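Local coordinates for protein hydrolase (Thermococcus thioreducens, PDB 6IAH) that removes phosphate groups from diverse substrates as a magnesium-binding phosphatase of the haloacid dehalogenase superfamily, with phosphoglycolate probably among them, at residues Leu146-Gly151 and Leu155-Ala160; Gly9-Val14 and Lys227-Phe232. All blocks are in the same frame, centred on the assembly; numbering follows the deposited sequence.

Contact 1: residues Leu146-Gly151 and Leu155-Ala160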
ATOM      1  N   LEU A 146     -16.455 -10.285   8.742  1.00 26.54           N
ATOM      2  CA  LEU A 146     -15.553  -9.706   7.742  1.00 27.56           C
ATOM      3  C   LEU A 146     -14.634  -8.691   8.449  1.00 27.86           C
ATOM      4  O   LEU A 146     -15.036  -7.985   9.386  1.00 29.49           O
ATOM      5  CB  LEU A 146     -16.314  -9.034   6.622  1.00 28.60           C
ATOM      6  CG  LEU A 146     -17.353  -9.818   5.847  1.00 29.23           C
ATOM      7  CD1 LEU A 146     -17.900  -8.867   4.762  1.00 29.38           C
ATOM      8  CD2 LEU A 146     -16.739 -11.062   5.233  1.00 28.41           C
ATOM      9  N   GLY A 147     -13.387  -8.651   8.004  1.00 25.11           N
ATOM     10  CA  GLY A 147     -12.432  -7.728   8.510  1.00 24.51           C
ATOM     11  C   GLY A 147     -11.378  -7.365   7.542  1.00 23.86           C
ATOM     12  O   GLY A 147     -11.278  -7.993   6.456  1.00 22.86           O
ATOM     13  N   VAL A 148     -10.593  -6.342   7.873  1.00 23.59           N
ATOM     14  CA  VAL A 148      -9.404  -6.031   7.011  1.00 25.38           C
ATOM     15  C   VAL A 148      -8.181  -5.819   7.854  1.00 25.45           C
ATOM     16  O   VAL A 148      -8.272  -5.348   9.001  1.00 27.43           O
ATOM     17  CB  VAL A 148      -9.580  -4.811   6.037  1.00 28.99           C
ATOM     18  CG1 VAL A 148     -10.844  -4.911   5.200  1.00 27.98           C
ATOM     19  CG2 VAL A 148      -9.452  -3.470   6.726  1.00 30.47           C
ATOM     20  N   VAL A 149      -7.025  -6.173   7.311  1.00 26.29           N
ATOM     21  CA  VAL A 149      -5.746  -5.755   7.925  1.00 23.64           C
ATOM     22  C   VAL A 149      -5.052  -5.069   6.814  1.00 22.56           C
ATOM     23  O   VAL A 149      -4.786  -5.714   5.804  1.00 26.08           O
ATOM     24  CB  VAL A 149      -4.915  -6.937   8.465  1.00 23.88           C
ATOM     25  CG1 VAL A 149      -3.569  -6.468   8.972  1.00 24.05           C
ATOM     26  CG2 VAL A 149      -5.672  -7.718   9.549  1.00 24.11           C
ATOM     27  N   THR A 150      -4.689  -3.807   7.003  1.00 22.68           N
ATOM     28  CA  THR A 150      -4.141  -3.032   5.873  1.00 23.01           C
ATOM     29  C   THR A 150      -3.028  -2.110   6.350  1.00 23.99           C
ATOM     30  O   THR A 150      -3.063  -1.607   7.450  1.00 24.50           O
ATOM     31  CB  THR A 150      -5.273  -2.274   5.141  1.00 25.43           C
ATOM     32  OG1 THR A 150      -4.780  -1.540   4.000  1.00 26.17           O
ATOM     33  CG2 THR A 150      -5.992  -1.355   6.020  1.00 24.56           C
ATOM     34  N   GLY A 151      -2.074  -1.833   5.473  1.00 26.19           N
ATOM     35  CA  GLY A 151      -1.070  -0.798   5.709  1.00 28.50           C
ATOM     36  C   GLY A 151      -1.621   0.620   5.575  1.00 27.51           C
ATOM     37  O   GLY A 151      -0.928   1.580   5.939  1.00 25.85           O
ATOM     38  N   LEU A 155      -7.537   7.294   7.679  1.00 32.01           N
ATOM     39  CA  LEU A 155      -8.041   8.194   6.660  1.00 34.39           C
ATOM     40  C   LEU A 155      -8.055   7.494   5.324  1.00 29.79           C
ATOM     41  O   LEU A 155      -9.011   7.607   4.569  1.00 30.44           O
ATOM     42  CB  LEU A 155      -7.129   9.422   6.552  1.00 39.30           C
ATOM     43  CG  LEU A 155      -7.547  10.544   5.604  1.00 46.55           C
ATOM     44  CD1 LEU A 155      -7.155  11.899   6.205  1.00 52.73           C
ATOM     45  CD2 LEU A 155      -6.947  10.416   4.217  1.00 45.33           C
ATOM     46  N   GLU A 156      -6.967   6.804   5.007  1.00 28.88           N
ATOM     47  CA  GLU A 156      -6.861   6.083   3.724  1.00 28.26           C
ATOM     48  C   GLU A 156      -7.857   4.912   3.644  1.00 27.24           C
ATOM     49  O   GLU A 156      -8.266   4.501   2.545  1.00 25.14           O
ATOM     50  CB  GLU A 156      -5.442   5.566   3.533  1.00 30.80           C
ATOM     51  CG  GLU A 156      -4.476   6.661   3.124  1.00 31.71           C
ATOM     52  CD  GLU A 156      -3.056   6.187   3.208  1.00 37.88           C
ATOM     53  OE1 GLU A 156      -2.748   5.163   3.896  1.00 33.64           O
ATOM     54  OE2 GLU A 156      -2.273   6.799   2.485  1.00 45.97           O
ATOM     55  N   MET A 157      -8.199   4.361   4.810  1.00 23.79           N
ATOM     56  CA  MET A 157      -9.169   3.311   4.899  1.00 28.18           C
ATOM     57  C   MET A 157     -10.616   3.854   4.628  1.00 30.78           C
ATOM     58  O   MET A 157     -11.415   3.200   3.933  1.00 29.44           O
ATOM     59  CB  MET A 157      -9.058   2.608   6.273  1.00 27.91           C
ATOM     60  CG  MET A 157      -9.794   1.292   6.373  1.00 29.37           C
ATOM     61  SD  MET A 157      -9.500   0.057   5.016  1.00 26.62           S
ATOM     62  CE  MET A 157     -11.113  -0.613   4.949  1.00 27.80           C
ATOM     63  N   GLU A 158     -10.925   5.041   5.154  1.00 29.70           N
ATOM     64  CA  GLU A 158     -12.166   5.724   4.798  0.50 28.31           C
ATOM     65  C   GLU A 158     -12.255   5.931   3.279  1.00 26.80           C
ATOM     66  O   GLU A 158     -13.319   5.698   2.692  1.00 25.65           O
ATOM     67  CB  GLU A 158     -12.299   7.061   5.525  0.50 28.66           C
ATOM     68  CG  GLU A 158     -13.714   7.630   5.526  0.50 29.01           C
ATOM     69  CD  GLU A 158     -14.005   8.488   4.316  0.50 29.49           C
ATOM     70  OE1 GLU A 158     -13.083   9.222   3.890  0.50 28.69           O
ATOM     71  OE2 GLU A 158     -15.152   8.440   3.798  0.50 29.82           O
ATOM     72  N   LEU A 159     -11.164   6.364   2.658  1.00 22.87           N
ATOM     73  CA  LEU A 159     -11.114   6.477   1.174  1.00 25.69           C
ATOM     74  C   LEU A 159     -11.387   5.133   0.461  1.00 26.17           C
ATOM     75  O   LEU A 159     -12.131   5.082  -0.534  1.00 25.85           O
ATOM     76  CB  LEU A 159      -9.766   7.042   0.669  1.00 28.38           C
ATOM     77  CG  LEU A 159      -9.332   8.423   1.212  1.00 29.17           C
ATOM     78  CD1 LEU A 159      -7.955   8.780   0.673  1.00 32.97           C
ATOM     79  CD2 LEU A 159     -10.370   9.468   0.869  1.00 29.42           C
ATOM     80  N   ALA A 160     -10.759   4.059   0.951  1.00 25.24           N
ATOM     81  CA  ALA A 160     -11.005   2.739   0.416  1.00 25.19           C
ATOM     82  C   ALA A 160     -12.489   2.339   0.494  1.00 25.20           C
ATOM     83  O   ALA A 160     -13.018   1.811  -0.464  1.00 22.68           O
ATOM     84  CB  ALA A 160     -10.162   1.721   1.130  1.00 24.18           C
TER
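Met157 reaches from its helix to Val148 and Thr150, and its thioether end makes every close side-chain contact between the two segments. From CB, the chain leaves with CG anti to the backbone N (chi1 -166°). CB and CG only span the gap: CG is still 4.6 Å from Thr150 CG2. Bends at chi2 (50°) and chi3 (-145°) set SD between Thr150 and Val148 and turn CE back along the strand toward Val148. SD comes within 3.9 Å of Thr150 CG2, the two side chains meeting at a slant, and also 3.9 Å from Val148 CG2. CE, the last atom, meets Val148 CG2 at 3.8 Å, the two side chains approaching tip to tip. The contact is purely apolar and buried. Thr150 divides its branches: CG2 faces the sulfur, while OG1 bonds the backbone N of Arg152. This threonine just beyond the strand end is consistent with motif II of haloacid dehalogenase enzymes. Phe168 lies against both Val148 and Met157. The contact joins strand 145-149 and the turn after it to helix 154-164, within a beta-alpha-beta unit completed by strand 171-172, while Leu155 and Leu159 of the helix pack on Leu110 of helix 100-110.

Contact 2: residues Gly9-Val14 and Lys227-Phe232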
ATOM      1  N   GLY A   9      -4.531  -4.417  -4.026  1.00 27.05           N
ATOM      2  CA  GLY A   9      -4.261  -5.578  -4.841  1.00 27.28           C
ATOM      3  C   GLY A   9      -5.298  -6.693  -4.627  1.00 29.26           C
ATOM      4  O   GLY A   9      -5.220  -7.705  -5.333  1.00 26.49           O
ATOM      5  N   VAL A  10      -6.213  -6.551  -3.638  1.00 24.74           N
ATOM      6  CA  VAL A  10      -7.240  -7.550  -3.345  1.00 23.95           C
ATOM      7  C   VAL A  10      -8.627  -6.913  -3.514  1.00 24.89           C
ATOM      8  O   VAL A  10      -9.386  -7.317  -4.403  1.00 26.23           O
ATOM      9  CB  VAL A  10      -7.080  -8.130  -1.913  1.00 23.79           C
ATOM     10  CG1 VAL A  10      -8.267  -8.990  -1.534  1.00 23.25           C
ATOM     11  CG2 VAL A  10      -5.785  -8.937  -1.798  1.00 25.26           C
ATOM     12  N   LEU A  11      -9.007  -5.970  -2.640  1.00 22.69           N
ATOM     13  CA  LEU A  11     -10.291  -5.247  -2.803  1.00 20.66           C
ATOM     14  C   LEU A  11     -10.218  -4.109  -3.815  1.00 22.70           C
ATOM     15  O   LEU A  11     -11.238  -3.793  -4.421  1.00 23.37           O
ATOM     16  CB  LEU A  11     -10.791  -4.695  -1.480  1.00 21.36           C
ATOM     17  CG  LEU A  11     -10.906  -5.759  -0.374  1.00 21.79           C
ATOM     18  CD1 LEU A  11     -11.298  -5.161   0.988  1.00 23.06           C
ATOM     19  CD2 LEU A  11     -11.869  -6.878  -0.734  1.00 24.63           C
ATOM     20  N   ILE A  12      -9.062  -3.438  -3.893  1.00 24.62           N
ATOM     21  CA  ILE A  12      -8.871  -2.219  -4.704  1.00 24.70           C
ATOM     22  C   ILE A  12      -7.640  -2.381  -5.581  1.00 27.80           C
ATOM     23  O   ILE A  12      -6.555  -2.819  -5.095  1.00 27.52           O
ATOM     24  CB  ILE A  12      -8.677  -0.976  -3.800  1.00 26.63           C
ATOM     25  CG1 ILE A  12     -10.006  -0.669  -3.082  1.00 25.76           C
ATOM     26  CG2 ILE A  12      -8.290   0.249  -4.614  1.00 26.84           C
ATOM     27  CD1 ILE A  12      -9.912   0.394  -2.012  1.00 27.88           C
ATOM     28  N   ASP A  13      -7.796  -2.035  -6.861  1.00 25.73           N
ATOM     29  CA  ASP A  13      -6.671  -1.959  -7.796  1.00 27.81           C
ATOM     30  C   ASP A  13      -6.161  -0.536  -7.643  1.00 30.19           C
ATOM     31  O   ASP A  13      -6.878   0.427  -8.021  1.00 29.98           O
ATOM     32  CB  ASP A  13      -7.151  -2.193  -9.217  1.00 27.42           C
ATOM     33  CG  ASP A  13      -6.064  -2.036 -10.273  1.00 31.39           C
ATOM     34  OD1 ASP A  13      -4.921  -1.607 -10.050  1.00 32.04           O
ATOM     35  OD2 ASP A  13      -6.406  -2.362 -11.421  1.00 33.42           O
ATOM     36  N   VAL A  14      -4.951  -0.399  -7.107  1.00 29.16           N
ATOM     37  CA  VAL A  14      -4.382   0.919  -6.857  1.00 32.30           C
ATOM     38  C   VAL A  14      -3.572   1.249  -8.051  1.00 45.35           C
ATOM     39  O   VAL A  14      -2.414   1.702  -7.879  1.00 49.34           O
ATOM     40  CB  VAL A  14      -3.552   1.036  -5.561  1.00 29.56           C
ATOM     41  CG1 VAL A  14      -4.490   0.797  -4.379  1.00 29.88           C
ATOM     42  CG2 VAL A  14      -2.344   0.082  -5.504  1.00 29.99           C
ATOM     43  N   LYS A 227      -8.807 -16.732  -8.788  1.00 35.84           N
ATOM     44  CA  LYS A 227      -8.674 -15.634  -9.775  1.00 37.80           C
ATOM     45  C   LYS A 227      -8.649 -14.284  -9.098  1.00 35.37           C
ATOM     46  O   LYS A 227      -7.748 -13.490  -9.299  1.00 32.44           O
ATOM     47  CB  LYS A 227      -9.830 -15.638 -10.760  1.00 44.54           C
ATOM     48  CG  LYS A 227      -9.631 -14.653 -11.917  1.00 52.11           C
ATOM     49  CD  LYS A 227     -10.875 -14.641 -12.782  1.00 53.38           C
ATOM     50  CE  LYS A 227     -10.666 -13.717 -13.977  1.00 60.60           C
ATOM     51  NZ  LYS A 227     -11.956 -13.431 -14.664  1.00 58.49           N
ATOM     52  N   ASP A 228      -9.645 -14.028  -8.256  1.00 32.41           N
ATOM     53  CA  ASP A 228      -9.709 -12.760  -7.561  1.00 28.70           C
ATOM     54  C   ASP A 228     -10.595 -12.961  -6.364  1.00 28.75           C
ATOM     55  O   ASP A 228     -11.126 -14.060  -6.139  1.00 30.10           O
ATOM     56  CB  ASP A 228     -10.253 -11.671  -8.480  1.00 31.33           C
ATOM     57  CG  ASP A 228     -11.620 -12.023  -9.089  1.00 33.91           C
ATOM     58  OD1 ASP A 228     -12.520 -12.568  -8.411  1.00 34.30           O
ATOM     59  OD2 ASP A 228     -11.801 -11.728 -10.287  1.00 40.63           O
ATOM     60  N   VAL A 229     -10.752 -11.891  -5.601  1.00 27.80           N
ATOM     61  CA  VAL A 229     -11.535 -11.943  -4.342  1.00 25.36           C
ATOM     62  C   VAL A 229     -13.011 -12.282  -4.602  1.00 24.10           C
ATOM     63  O   VAL A 229     -13.720 -12.814  -3.742  1.00 25.83           O
ATOM     64  CB  VAL A 229     -11.379 -10.625  -3.571  1.00 24.06           C
ATOM     65  CG1 VAL A 229     -12.043  -9.469  -4.294  1.00 24.60           C
ATOM     66  CG2 VAL A 229     -11.904 -10.778  -2.125  1.00 24.86           C
ATOM     67  N   ASN A 230     -13.507 -11.957  -5.784  1.00 24.99           N
ATOM     68  CA  ASN A 230     -14.947 -12.178  -6.038  1.00 24.49           C
ATOM     69  C   ASN A 230     -15.206 -13.631  -6.251  1.00 26.19           C
ATOM     70  O   ASN A 230     -16.202 -14.146  -5.760  1.00 27.09           O
ATOM     71  CB  ASN A 230     -15.413 -11.368  -7.280  1.00 26.08           C
ATOM     72  CG  ASN A 230     -15.362  -9.880  -7.027  1.00 28.15           C
ATOM     73  OD1 ASN A 230     -15.757  -9.408  -5.942  1.00 25.28           O
ATOM     74  ND2 ASN A 230     -14.853  -9.129  -7.997  1.00 29.24           N
ATOM     75  N   GLU A 231     -14.318 -14.308  -6.981  1.00 26.33           N
ATOM     76  CA  GLU A 231     -14.457 -15.758  -7.152  1.00 29.24           C
ATOM     77  C   GLU A 231     -14.303 -16.426  -5.796  1.00 28.23           C
ATOM     78  O   GLU A 231     -15.045 -17.349  -5.446  1.00 25.60           O
ATOM     79  CB  GLU A 231     -13.418 -16.289  -8.121  1.00 31.96           C
ATOM     80  CG  GLU A 231     -13.462 -17.792  -8.328  1.00 37.47           C
ATOM     81  CD  GLU A 231     -12.489 -18.178  -9.422  1.00 42.99           C
ATOM     82  OE1 GLU A 231     -12.811 -17.856 -10.574  1.00 44.01           O
ATOM     83  OE2 GLU A 231     -11.363 -18.651  -9.127  1.00 43.78           O
ATOM     84  N   PHE A 232     -13.341 -15.946  -5.032  1.00 27.10           N
ATOM     85  CA  PHE A 232     -13.224 -16.435  -3.672  1.00 25.75           C
ATOM     86  C   PHE A 232     -14.518 -16.302  -2.875  1.00 25.94           C
ATOM     87  O   PHE A 232     -14.990 -17.263  -2.201  1.00 27.00           O
ATOM     88  CB  PHE A 232     -12.073 -15.772  -2.924  1.00 25.78           C
ATOM     89  CG  PHE A 232     -11.993 -16.291  -1.518  1.00 26.78           C
ATOM     90  CD1 PHE A 232     -11.455 -17.545  -1.296  1.00 27.47           C
ATOM     91  CD2 PHE A 232     -12.663 -15.650  -0.498  1.00 31.51           C
ATOM     92  CE1 PHE A 232     -11.438 -18.094  -0.058  1.00 29.05           C
ATOM     93  CE2 PHE A 232     -12.679 -16.230   0.775  1.00 28.00           C
ATOM     94  CZ  PHE A 232     -12.064 -17.429   0.959  1.00 29.17           C
TER
HETATM   95  O   HOH W   1      -8.882  -9.654  -5.901  1.00 24.16           O
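Val10 O and Val229 N are bridged by a single water, which donates to Val10 O at 2.8 Å and accepts from Val229 N at 2.9 Å. The same carbonyl oxygen is touched by Val229 CG1 at 3.4 Å, so it reaches the first turn of the helix twice, through the water to Val229 N and directly against the methyl. On the helix side, every close apolar contact comes from Val229. With CG1 tucked between the backbone N and the carbonyl carbon (chi1 68°), its other methyl, CG2, lies anti to the backbone N and sits 4.1 Å from both Leu11 CD2, in an oblique crossing, and Val10 CG1. Val10 and Val229 cross at nearly a right angle, Val10 CG1 lying 4.1 Å from Val229 CB. Leu11 starts out pointing from the helix, and it is the branch end that returns to it. The helix start is itself capped: Asp228, the N-cap residue, accepts from Glu231 N through OD1 at 2.9 Å (N-H...O angle 163°), nearly along the C-O axis; its bond from Asn230 N is weak. Val10 fills the last place of the DxDx(T/V) pattern, consistent with HAD motif I. Asn230 ties helix 229-239 to the loop after strand 129-130 by bonding Ile131 O and Arg133 N. Strand 12-13 pairs antiparallel with strand 129-130, while Val229 and Leu11 both rest on Phe5 of the central strand 2-5, and Val10 on Ile197 of strand 194-198.

In the fold
Contacts 1 and 2 have centres about 14 Å apart and touch directly. Ala160 CB meets Ile12 CD1 at 3.4 Å, and Val148 CG1 comes to 4.2 Å from Leu11 CD1, so segment 9-14 packs against both the strand and the helix of contact 1. Both contacts come near the metal site formed by Asp6, Asp8 and Asp199. The side chain of Val10 lies about 5 Å from a bound magnesium ion and about 4 Å from the side chains of Asp6 and Asp199; that of Thr150 is about 7 Å from a magnesium ion and about 5 Å from the side chains of Asp6 and Asp8. One residue of each contact thus lies close to this site.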